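Local coordinates for protein acetyl-CoA acetyltransferase A (Ascaris suum, PDB 6BJA) that binds coenzyme A and, as a thiolase-family acetyltransferase of lipid metabolism, probably interconverts two acetyl-CoA molecules with acetoacetyl-CoA and free coenzyme A, at residues Val39-Ala44 / Val118-Glu123; Val60-Ser65 / Gln70-Gln75; Lys100-Gly105 / Ser360-Val365. All coordinates share one frame; numbering follows the deposited sequence.

Contact 1: residues Val39-Ala44 / Val118-Glu123; sequences VVTKEA and VALGSE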
loop_
_atom_site.group_PDB
_atom_site.type_symbol
_atom_site.label_atom_id
_atom_site.label_comp_id
_atom_site.label_asym_id
_atom_site.label_seq_id
_atom_site.Cartn_x
_atom_site.Cartn_y
_atom_site.Cartn_z
ATOM N N VAL A 39 10.323 -23.729 -17.830
ATOM C CA VAL A 39 11.636 -24.365 -17.934
ATOM C C VAL A 39 11.502 -25.853 -17.723
ATOM O O VAL A 39 11.992 -26.630 -18.545
ATOM C CB VAL A 39 12.638 -23.780 -16.928
ATOM C CG1 VAL A 39 13.941 -24.597 -16.865
ATOM C CG2 VAL A 39 12.946 -22.352 -17.280
ATOM N N VAL A 40 10.856 -26.271 -16.625
ATOM C CA VAL A 40 10.847 -27.697 -16.327
ATOM C C VAL A 40 9.856 -28.466 -17.199
ATOM O O VAL A 40 10.078 -29.638 -17.502
ATOM C CB VAL A 40 10.589 -27.992 -14.838
ATOM C CG1 VAL A 40 11.776 -27.532 -14.017
ATOM C CG2 VAL A 40 9.293 -27.345 -14.337
ATOM N N THR A 41 8.783 -27.813 -17.646
ATOM C CA THR A 41 7.845 -28.487 -18.517
ATOM C C THR A 41 8.494 -28.772 -19.867
ATOM O O THR A 41 8.411 -29.884 -20.367
ATOM C CB THR A 41 6.563 -27.649 -18.695
ATOM O OG1 THR A 41 5.932 -27.513 -17.412
ATOM C CG2 THR A 41 5.575 -28.305 -19.645
ATOM N N LYS A 42 9.133 -27.769 -20.442
ATOM C CA LYS A 42 9.821 -27.970 -21.716
ATOM C C LYS A 42 10.890 -29.047 -21.584
ATOM O O LYS A 42 10.999 -29.906 -22.464
ATOM C CB LYS A 42 10.429 -26.666 -22.213
ATOM C CG LYS A 42 9.409 -25.675 -22.759
ATOM C CD LYS A 42 10.131 -24.425 -23.240
ATOM C CE LYS A 42 9.532 -23.898 -24.520
ATOM N NZ LYS A 42 10.342 -22.759 -25.055
ATOM N N GLU A 43 11.660 -29.051 -20.489
ATOM C CA GLU A 43 12.756 -30.025 -20.440
ATOM C C GLU A 43 12.202 -31.420 -20.148
ATOM O O GLU A 43 12.701 -32.405 -20.657
ATOM C CB GLU A 43 13.820 -29.630 -19.411
ATOM C CG GLU A 43 15.041 -30.543 -19.451
ATOM C CD GLU A 43 15.928 -30.324 -20.668
ATOM O OE1 GLU A 43 15.859 -29.210 -21.280
ATOM O OE2 GLU A 43 16.713 -31.274 -21.001
ATOM N N ALA A 44 11.151 -31.519 -19.345
ATOM C CA ALA A 44 10.540 -32.822 -19.098
ATOM C C ALA A 44 9.978 -33.440 -20.386
ATOM O O ALA A 44 10.067 -34.647 -20.587
ATOM C CB ALA A 44 9.436 -32.706 -18.053
ATOM N N VAL A 118 1.573 -34.106 -18.162
ATOM C CA VAL A 118 2.701 -33.554 -17.428
ATOM C C VAL A 118 2.194 -33.022 -16.085
ATOM O O VAL A 118 1.186 -32.302 -16.018
ATOM C CB VAL A 118 3.452 -32.462 -18.242
ATOM C CG1 VAL A 118 2.622 -31.200 -18.491
ATOM C CG2 VAL A 118 4.789 -32.137 -17.531
ATOM N N ALA A 119 2.863 -33.450 -15.013
ATOM C CA ALA A 119 2.533 -33.046 -13.658
ATOM C C ALA A 119 3.749 -32.338 -13.079
ATOM O O ALA A 119 4.868 -32.857 -13.152
ATOM C CB ALA A 119 2.164 -34.250 -12.838
ATOM N N LEU A 120 3.550 -31.163 -12.504
ATOM C CA LEU A 120 4.658 -30.383 -12.000
ATOM C C LEU A 120 4.263 -29.487 -10.837
ATOM O O LEU A 120 3.090 -29.360 -10.487
ATOM C CB LEU A 120 5.241 -29.534 -13.140
ATOM C CG LEU A 120 4.324 -28.478 -13.737
ATOM C CD1 LEU A 120 5.035 -27.162 -13.863
ATOM C CD2 LEU A 120 3.762 -28.953 -15.063
ATOM N N GLY A 121 5.270 -28.824 -10.287
ATOM C CA GLY A 121 5.065 -27.804 -9.286
ATOM C C GLY A 121 6.049 -26.688 -9.540
ATOM O O GLY A 121 7.152 -26.924 -10.034
ATOM N N SER A 122 5.634 -25.475 -9.199
ATOM C CA SER A 122 6.459 -24.290 -9.344
ATOM C C SER A 122 6.104 -23.283 -8.282
ATOM O O SER A 122 4.928 -23.037 -8.014
ATOM C CB SER A 122 6.277 -23.637 -10.708
ATOM O OG SER A 122 7.252 -22.610 -10.884
ATOM N N GLU A 123 7.119 -22.682 -7.682
ATOM C CA GLU A 123 6.877 -21.677 -6.673
ATOM C C GLU A 123 7.955 -20.627 -6.725
ATOM O O GLU A 123 9.149 -20.950 -6.741
ATOM C CB GLU A 123 6.820 -22.303 -5.275
ATOM C CG GLU A 123 6.137 -21.409 -4.251
ATOM C CD GLU A 123 4.611 -21.470 -4.347
ATOM O OE1 GLU A 123 4.071 -22.598 -4.264
ATOM O OE2 GLU A 123 3.960 -20.404 -4.470
#
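T41 and V118 mark the nearest approach of the two backbones, their CA atoms 7.3 Å apart. The axes of helix 39-44 and strand 118-123 come within 9.3 Å of each other, and an angle of 153° between their N-to-C directions makes the helix run roughly antiparallel to the strand. No hydrogen bond crosses; the contact rests on buried side chains. L120 meets T41 through both of its methyls, CD2 lying 3.5 Å and CD1 3.7 Å from T41 OG1, and the two side chains cross at about a right angle. The leucine gets there with CG held between its backbone N and carbonyl carbon (chi1 64°). T41 OG1 is hydrogen-bonded to G37 O one turn earlier in the helix, so this hydroxyl has its polar partner while it rests on hydrocarbon. Looser methyl contacts flank this pair: V40 CG2 approaches L120 CD1 at 4.3 Å, and T41 CG2 meets V118 CG1. Helix 33-48 thereby packs against strand 116-124, while V40 also touches A260 and A262 of strand 257-267 and A44 touches V17 of strand 11-23, so one helix covers three strands of the mixed sheet.

Contact 2: residues Val60-Ser65 / Gln70-Gln75; sequences VGNVLS and QNIARQ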
loop_
_atom_site.group_PDB
_atom_site.type_symbol
_atom_site.label_atom_id
_atom_site.label_comp_id
_atom_site.label_asym_id
_atom_site.label_seq_id
_atom_site.Cartn_x
_atom_site.Cartn_y
_atom_site.Cartn_z
ATOM N N VAL A 60 -0.506 -28.442 -12.398
ATOM C CA VAL A 60 0.533 -27.677 -11.718
ATOM C C VAL A 60 0.214 -27.359 -10.280
ATOM O O VAL A 60 -0.789 -26.708 -9.985
ATOM C CB VAL A 60 0.795 -26.333 -12.412
ATOM C CG1 VAL A 60 1.963 -25.613 -11.720
ATOM C CG2 VAL A 60 1.089 -26.530 -13.892
ATOM N N GLY A 61 1.084 -27.781 -9.368
ATOM C CA GLY A 61 0.997 -27.350 -7.989
ATOM C C GLY A 61 1.624 -25.991 -7.746
ATOM O O GLY A 61 2.743 -25.700 -8.196
ATOM N N ASN A 62 0.898 -25.144 -7.023
ATOM C CA ASN A 62 1.335 -23.792 -6.702
ATOM C C ASN A 62 0.526 -23.296 -5.530
ATOM O O ASN A 62 -0.680 -23.470 -5.512
ATOM C CB ASN A 62 1.153 -22.851 -7.904
ATOM C CG ASN A 62 1.516 -21.420 -7.583
ATOM O OD1 ASN A 62 0.644 -20.566 -7.350
ATOM N ND2 ASN A 62 2.810 -21.131 -7.588
ATOM N N VAL A 63 1.194 -22.714 -4.542
ATOM C CA VAL A 63 0.534 -22.225 -3.341
ATOM C C VAL A 63 0.278 -20.714 -3.392
ATOM O O VAL A 63 -0.847 -20.267 -3.154
ATOM C CB VAL A 63 1.364 -22.575 -2.095
ATOM C CG1 VAL A 63 0.652 -22.092 -0.823
ATOM C CG2 VAL A 63 1.629 -24.074 -2.057
ATOM N N LEU A 64 1.318 -19.926 -3.668
ATOM C CA LEU A 64 1.219 -18.480 -3.588
ATOM C C LEU A 64 0.935 -17.941 -4.980
ATOM O O LEU A 64 1.817 -17.443 -5.689
ATOM C CB LEU A 64 2.495 -17.892 -2.981
ATOM C CG LEU A 64 2.795 -18.470 -1.594
ATOM C CD1 LEU A 64 4.210 -18.192 -1.186
ATOM C CD2 LEU A 64 1.806 -17.934 -0.561
ATOM N N SER A 65 -0.338 -18.035 -5.343
ATOM C CA SER A 65 -0.749 -17.740 -6.711
ATOM C C SER A 65 -1.040 -16.261 -6.931
ATOM O O SER A 65 -1.354 -15.859 -8.054
ATOM C CB SER A 65 -1.977 -18.566 -7.053
ATOM O OG SER A 65 -3.067 -18.189 -6.226
ATOM N N GLN A 70 -4.291 -15.475 -14.502
ATOM C CA GLN A 70 -5.207 -16.604 -14.575
ATOM C C GLN A 70 -4.465 -17.931 -14.671
ATOM O O GLN A 70 -3.556 -18.060 -15.475
ATOM C CB GLN A 70 -6.120 -16.480 -15.806
ATOM C CG GLN A 70 -7.144 -15.383 -15.708
ATOM C CD GLN A 70 -8.086 -15.346 -16.903
ATOM O OE1 GLN A 70 -7.795 -15.886 -17.976
ATOM N NE2 GLN A 70 -9.225 -14.713 -16.715
ATOM N N ASN A 71 -4.903 -18.903 -13.869
ATOM C CA ASN A 71 -4.545 -20.326 -14.003
ATOM C C ASN A 71 -3.160 -20.576 -14.579
ATOM O O ASN A 71 -3.015 -20.827 -15.775
ATOM C CB ASN A 71 -5.623 -21.014 -14.859
ATOM C CG ASN A 71 -5.428 -22.518 -15.000
ATOM O OD1 ASN A 71 -4.617 -23.147 -14.312
ATOM N ND2 ASN A 71 -6.193 -23.105 -15.910
ATOM N N ILE A 72 -2.138 -20.500 -13.738
ATOM C CA ILE A 72 -0.777 -20.520 -14.281
ATOM C C ILE A 72 -0.493 -21.806 -15.057
ATOM O O ILE A 72 0.339 -21.783 -15.958
ATOM C CB ILE A 72 0.311 -20.331 -13.200
ATOM C CG1 ILE A 72 0.278 -21.439 -12.153
ATOM C CG2 ILE A 72 0.203 -18.949 -12.577
ATOM C CD1 ILE A 72 1.479 -21.406 -11.277
ATOM N N ALA A 73 -1.175 -22.903 -14.743
ATOM C CA ALA A 73 -1.014 -24.142 -15.508
ATOM C C ALA A 73 -1.272 -23.903 -16.997
ATOM O O ALA A 73 -0.542 -24.432 -17.828
ATOM C CB ALA A 73 -1.919 -25.225 -14.997
ATOM N N ARG A 74 -2.271 -23.085 -17.334
ATOM C CA ARG A 74 -2.562 -22.810 -18.741
ATOM C C ARG A 74 -1.479 -21.923 -19.385
ATOM O O ARG A 74 -1.105 -22.118 -20.543
ATOM C CB ARG A 74 -3.928 -22.162 -18.859
ATOM C CG ARG A 74 -4.380 -21.899 -20.290
ATOM C CD ARG A 74 -4.663 -23.178 -21.033
ATOM N NE ARG A 74 -5.418 -22.903 -22.276
ATOM C CZ ARG A 74 -5.692 -23.820 -23.198
ATOM N NH1 ARG A 74 -5.336 -25.087 -23.030
ATOM N NH2 ARG A 74 -6.359 -23.467 -24.293
ATOM N N GLN A 75 -0.990 -20.936 -18.648
ATOM C CA GLN A 75 0.094 -20.099 -19.122
ATOM C C GLN A 75 1.316 -20.947 -19.422
ATOM O O GLN A 75 1.949 -20.799 -20.461
ATOM C CB GLN A 75 0.441 -19.021 -18.106
ATOM C CG GLN A 75 -0.666 -18.025 -17.814
ATOM C CD GLN A 75 -0.197 -16.958 -16.863
ATOM O OE1 GLN A 75 0.816 -16.291 -17.107
ATOM N NE2 GLN A 75 -0.904 -16.805 -15.756
#
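I72 lays its terminal methyl over the carboxamide of N62: CD1 is 3.7 Å from N62 CG and only slightly farther from the two polar ends, 3.9 Å from N62 ND2 and 4.1 Å from N62 OD1. These near-equal distances place the methyl over the flat of the group rather than at its rim. The two side chains cross at about a right angle. Two torsions bring them together: CG of N62 stands opposite its backbone N, whereas CG1 of I72 is tucked between N and the carbonyl carbon (chi1 61°). The amide is tied by N62 ND2 to S122 O on the adjacent strand, which helps to fix the plane that the methyl covers. Beside this pair, V60 CG2 presses on A73 CB at 3.5 Å, tighter than ordinary van der Waals contact, and the CA atoms of V60 and A73 are 5.4 Å apart. V60 CG1 reaches I72 CD1 more loosely. The pairs join the first strand and the helix of a beta-alpha-beta unit, in which helix 72-79 connects strand 57-61 to its parallel neighbour 87-92. N71 holds the N-cap position, and the first turn begins with R74 N bonded to N71 O at 2.8 Å. From within the helix, Q75 NE2 reaches back to Q70 O, in the loop that leads into it (2.9 Å, 165° at the hydrogen). The donor sits 41° out of the carbonyl plane, and the same nitrogen also bonds L68 O. Segment 70-75 also meets the second subunit: R74 NE bonds G386 O and Q70 NE2 bonds G152 O of that neighbouring chain.

Contact 3: residues Lys100-Gly105 / Ser360-Val365; sequences KAIIMG and SGARIV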
loop_
_atom_site.group_PDB
_atom_site.type_symbol
_atom_site.label_atom_id
_atom_site.label_comp_id
_atom_site.label_asym_id
_atom_site.label_seq_id
_atom_site.Cartn_x
_atom_site.Cartn_y
_atom_site.Cartn_z
ATOM N N LYS A 100 0.226 -33.974 -5.093
ATOM C CA LYS A 100 -1.164 -34.142 -5.512
ATOM C C LYS A 100 -1.281 -34.053 -7.032
ATOM O O LYS A 100 -2.026 -34.807 -7.652
ATOM C CB LYS A 100 -2.051 -33.100 -4.813
ATOM C CG LYS A 100 -3.500 -33.064 -5.263
ATOM C CD LYS A 100 -4.230 -34.373 -5.027
ATOM C CE LYS A 100 -5.731 -34.180 -5.230
ATOM N NZ LYS A 100 -6.445 -35.470 -5.182
ATOM N N ALA A 101 -0.523 -33.147 -7.639
ATOM C CA ALA A 101 -0.539 -33.026 -9.092
ATOM C C ALA A 101 -0.148 -34.342 -9.738
ATOM O O ALA A 101 -0.790 -34.782 -10.699
ATOM C CB ALA A 101 0.379 -31.921 -9.547
ATOM N N ILE A 102 0.919 -34.964 -9.239
ATOM C CA ILE A 102 1.369 -36.237 -9.787
ATOM C C ILE A 102 0.300 -37.322 -9.571
ATOM O O ILE A 102 0.014 -38.106 -10.471
ATOM C CB ILE A 102 2.722 -36.678 -9.184
ATOM C CG1 ILE A 102 3.824 -35.720 -9.636
ATOM C CG2 ILE A 102 3.076 -38.117 -9.597
ATOM C CD1 ILE A 102 5.133 -35.868 -8.894
ATOM N N ILE A 103 -0.310 -37.346 -8.388
ATOM C CA ILE A 103 -1.360 -38.315 -8.096
ATOM C C ILE A 103 -2.565 -38.114 -9.043
ATOM O O ILE A 103 -3.108 -39.085 -9.567
ATOM C CB ILE A 103 -1.760 -38.232 -6.608
ATOM C CG1 ILE A 103 -0.617 -38.797 -5.767
ATOM C CG2 ILE A 103 -3.047 -39.019 -6.361
ATOM C CD1 ILE A 103 -0.720 -38.458 -4.298
ATOM N N MET A 104 -2.938 -36.865 -9.313
ATOM C CA MET A 104 -4.025 -36.574 -10.242
ATOM C C MET A 104 -3.692 -37.071 -11.636
ATOM O O MET A 104 -4.553 -37.569 -12.348
ATOM C CB MET A 104 -4.330 -35.076 -10.292
ATOM C CG MET A 104 -5.026 -34.554 -9.041
ATOM S SD MET A 104 -5.151 -32.751 -9.009
ATOM C CE MET A 104 -6.197 -32.418 -10.448
ATOM N N GLY A 105 -2.444 -36.906 -12.039
ATOM C CA GLY A 105 -2.034 -37.362 -13.350
ATOM C C GLY A 105 -2.109 -38.869 -13.422
ATOM O O GLY A 105 -2.566 -39.422 -14.409
ATOM N N SER A 360 7.812 -28.638 -4.036
ATOM C CA SER A 360 8.554 -29.657 -3.293
ATOM C C SER A 360 8.021 -31.085 -3.444
ATOM O O SER A 360 8.802 -32.035 -3.444
ATOM C CB SER A 360 8.613 -29.282 -1.813
ATOM O OG SER A 360 9.616 -28.304 -1.629
ATOM N N GLY A 361 6.715 -31.240 -3.594
ATOM C CA GLY A 361 6.156 -32.561 -3.826
ATOM C C GLY A 361 6.752 -33.254 -5.033
ATOM O O GLY A 361 7.256 -34.371 -4.959
ATOM N N ALA A 362 6.737 -32.572 -6.177
ATOM C CA ALA A 362 7.360 -33.138 -7.367
ATOM C C ALA A 362 8.889 -33.197 -7.237
ATOM O O ALA A 362 9.532 -34.119 -7.743
ATOM C CB ALA A 362 6.972 -32.336 -8.574
ATOM N N ARG A 363 9.463 -32.227 -6.543
ATOM C CA ARG A 363 10.912 -32.152 -6.416
ATOM C C ARG A 363 11.423 -33.406 -5.694
ATOM O O ARG A 363 12.414 -34.001 -6.124
ATOM C CB ARG A 363 11.332 -30.873 -5.681
ATOM C CG ARG A 363 12.769 -30.392 -5.947
ATOM C CD ARG A 363 13.825 -31.198 -5.201
ATOM N NE ARG A 363 13.658 -31.089 -3.744
ATOM C CZ ARG A 363 14.195 -31.933 -2.870
ATOM N NH1 ARG A 363 14.888 -32.984 -3.277
ATOM N NH2 ARG A 363 14.009 -31.729 -1.582
ATOM N N ILE A 364 10.756 -33.841 -4.622
ATOM C CA ILE A 364 11.260 -35.034 -3.939
ATOM C C ILE A 364 11.018 -36.318 -4.736
ATOM O O ILE A 364 11.808 -37.257 -4.655
ATOM C CB ILE A 364 10.690 -35.198 -2.507
ATOM C CG1 ILE A 364 9.176 -35.461 -2.480
ATOM C CG2 ILE A 364 11.067 -33.973 -1.683
ATOM C CD1 ILE A 364 8.639 -35.932 -1.081
ATOM N N VAL A 365 9.986 -36.351 -5.568
ATOM C CA VAL A 365 9.811 -37.484 -6.475
ATOM C C VAL A 365 10.939 -37.524 -7.511
ATOM O O VAL A 365 11.485 -38.594 -7.816
ATOM C CB VAL A 365 8.450 -37.438 -7.183
ATOM C CG1 VAL A 365 8.355 -38.498 -8.265
ATOM C CG2 VAL A 365 7.314 -37.615 -6.170
#
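I102 makes every apolar contact between these two helical segments, and it makes them with a single methyl. Its CD1 lies 3.8 Å from A362 CA and 4.0 Å from A362 CB, close to the backbone of the second helix, while V365 CG2 approaches the same CD1 at 3.9 Å. I102 and V365 reach toward each other tip to tip; A362, one turn earlier, is met at its CA as well as its CB, so the methyl rests against the helix backbone. The isoleucine can span the gap because CG1 stands opposite the carbonyl carbon and the chain then runs on extended (chi2 168°), carrying CD1 far from its own backbone. I102 and A362 are also the nearest CA pair, at 7.2 Å.

No hydrogen bond links the segments directly, but polar contacts lie just beyond them. S98 OG, near the start of the first helix, bonds A362 N. S360 OG bonds ND1 of H355, the predicted proton acceptor, and so probably helps to orient that imidazole as a second-shell residue.

Helices 97-110 and 357-371 belong to the two homologous halves of the thiolase fold and form part of its buried central helical layer. K100 and M104 turn to I91 of strand 87-92, whereas S360 and I364 pack on I382 of strand 377-384, and M104 meets M104 of the second subunit.

In the fold
From the N terminus, helix 33-48 opens the loop that contact 1 closes when the chain reaches strand 116-124. Contact 2 is nested inside that loop, a short local closure spanning strand 57-61 and helix 72-79. The two are bridged because strands 57-61 and 116-124 are sheet neighbours, with G61 N bonded to L120 O. Contact 3 starts within the same loop, on helix 97-110, but finishes on helix 357-371, so it crosses contact 1 and follows contact 2 in series. Contacts 1 and 2 stay inside the N-terminal thiolase region; contact 3 joins it to the C-terminal region. A119 CB packs against I102 CA, setting the strand of contact 1 on the helix of contact 3.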